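Local coordinates for protein polyprenyl synthetase (Zymomonas mobilis subsp. mobilis, PDB 4KKM) that probably condenses isoprenyl diphosphates into longer prenyl chains such as farnesyl diphosphate, as a metal-dependent prenyltransferase of the FPP/GGPP synthase family, at residues 72-77 against 309-314. Residues are numbered along the deposited sequence; the frame is centred on the assembly and turned at random.
Sequences RPLLVV and RSIARY
Ile-311 of the C-terminal helix 306-314 packs against Leu-74 and Leu-75 of helix 71-80, a small apolar join within the largely helical isoprenoid synthase fold. It illustrates how two short helices far apart in sequence can be joined by one branched side chain, with only van der Waals contact between segments 72-77 and 309-314. The backbones of these segments come no nearer than 8.1 Å between CA atoms, those of Leu-75 and Ile-311, and the side chains bridge the gap. Leu-74 and Ile-311 meet tip to tip, with CD1 of Ile-311 3.7 Å from CG of Leu-74. The shorter branch of the isoleucine serves Leu-75: its CG2 lies 3.9 Å from CD2 of Leu-75, whose side chain runs at a slant to it. Cutting the isoleucine back to an alanine here is likely to open a gap between the helices and leave Leu-74 and Leu-75 without their apolar partner. Around this join, Met-30 and Met-31 of helix 24-45 pack on Leu-74, while Tyr-235 of helix 226-253 touches Ile-311. With CG1 of Ile-311 anti to its carbonyl carbon (chi1 -72°), the longer branch extends to Leu-74, where its CD1 also meets Leu-74 CD2 at 3.7 Å.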
# COMPACT_ATOMS: atom_id res chain seq x y z
N ARG B 72 7.17 -8.87 14.60
CA ARG B 72 5.98 -9.27 13.85
C ARG B 72 6.16 -10.57 13.05
O ARG B 72 5.31 -11.45 13.12
CB ARG B 72 5.43 -8.09 13.03
CG ARG B 72 4.83 -7.01 13.94
CD ARG B 72 4.89 -5.61 13.34
NE ARG B 72 4.59 -4.60 14.36
CZ ARG B 72 5.47 -4.12 15.23
NH1 ARG B 72 6.73 -4.56 15.22
NH2 ARG B 72 5.10 -3.21 16.12
N PRO B 73 7.28 -10.71 12.31
CA PRO B 73 7.57 -12.04 11.75
C PRO B 73 7.62 -13.14 12.81
O PRO B 73 7.14 -14.25 12.57
CB PRO B 73 8.95 -11.85 11.12
CG PRO B 73 8.93 -10.41 10.68
CD PRO B 73 8.16 -9.67 11.75
N LEU B 74 8.17 -12.83 13.98
CA LEU B 74 8.28 -13.81 15.06
C LEU B 74 6.90 -14.29 15.50
O LEU B 74 6.69 -15.48 15.73
CB LEU B 74 9.05 -13.22 16.24
CG LEU B 74 9.15 -14.11 17.49
CD1 LEU B 74 10.00 -15.34 17.20
CD2 LEU B 74 9.69 -13.31 18.67
N LEU B 75 5.96 -13.36 15.63
CA LEU B 75 4.59 -13.70 16.00
C LEU B 75 3.91 -14.57 14.94
O LEU B 75 3.19 -15.52 15.28
CB LEU B 75 3.76 -12.44 16.23
CG LEU B 75 4.06 -11.68 17.52
CD1 LEU B 75 3.38 -10.31 17.50
CD2 LEU B 75 3.60 -12.50 18.72
N VAL B 76 4.13 -14.25 13.67
CA VAL B 76 3.59 -15.06 12.59
C VAL B 76 4.13 -16.49 12.67
O VAL B 76 3.37 -17.46 12.66
CB VAL B 76 3.91 -14.47 11.20
CG1 VAL B 76 3.52 -15.46 10.11
CG2 VAL B 76 3.20 -13.14 11.02
N VAL B 77 5.45 -16.60 12.77
CA VAL B 77 6.12 -17.90 12.83
C VAL B 77 5.64 -18.70 14.04
O VAL B 77 5.32 -19.89 13.92
CB VAL B 77 7.67 -17.74 12.86
CG1 VAL B 77 8.34 -19.06 13.25
CG2 VAL B 77 8.19 -17.23 11.52
N ARG B 309 3.68 -17.99 24.43
CA ARG B 309 3.68 -17.76 25.87
C ARG B 309 4.92 -16.98 26.32
O ARG B 309 4.81 -15.99 27.04
CB ARG B 309 3.54 -19.08 26.64
CG ARG B 309 2.18 -19.76 26.47
CD ARG B 309 2.03 -21.03 27.30
NE ARG B 309 0.74 -21.67 27.06
CZ ARG B 309 0.57 -22.84 26.44
NH1 ARG B 309 1.62 -23.53 26.01
NH2 ARG B 309 -0.65 -23.32 26.26
N SER B 310 6.10 -17.42 25.86
CA SER B 310 7.36 -16.75 26.16
C SER B 310 7.39 -15.32 25.63
O SER B 310 7.92 -14.41 26.29
CB SER B 310 8.54 -17.52 25.57
OG SER B 310 8.74 -18.73 26.28
N ILE B 311 6.84 -15.12 24.43
CA ILE B 311 6.83 -13.81 23.81
C ILE B 311 6.05 -12.83 24.66
O ILE B 311 6.50 -11.71 24.89
CB ILE B 311 6.26 -13.87 22.37
CG1 ILE B 311 7.27 -14.54 21.44
CG2 ILE B 311 5.92 -12.47 21.86
CD1 ILE B 311 6.69 -14.94 20.10
N ALA B 312 4.89 -13.27 25.16
CA ALA B 312 4.06 -12.43 26.03
C ALA B 312 4.81 -12.02 27.30
O ALA B 312 4.77 -10.85 27.71
CB ALA B 312 2.76 -13.15 26.38
N ARG B 313 5.49 -12.97 27.92
CA ARG B 313 6.27 -12.69 29.12
C ARG B 313 7.44 -11.76 28.78
O ARG B 313 7.79 -10.87 29.55
CB ARG B 313 6.78 -13.98 29.75
CG ARG B 313 5.66 -14.96 30.11
CD ARG B 313 6.09 -15.99 31.15
NE ARG B 313 5.00 -16.89 31.52
CZ ARG B 313 4.02 -16.58 32.36
NH1 ARG B 313 3.98 -15.37 32.91
NH2 ARG B 313 3.07 -17.46 32.64
N TYR B 314 8.01 -11.96 27.59
CA TYR B 314 9.11 -11.14 27.09
C TYR B 314 8.70 -9.68 26.93
O TYR B 314 9.49 -8.77 27.18
CB TYR B 314 9.58 -11.71 25.75
CG TYR B 314 10.63 -10.90 25.04
CD1 TYR B 314 11.83 -10.58 25.66
CD2 TYR B 314 10.44 -10.49 23.73
CE1 TYR B 314 12.80 -9.85 25.01
CE2 TYR B 314 11.41 -9.76 23.06
CZ TYR B 314 12.59 -9.44 23.71
OH TYR B 314 13.56 -8.72 23.06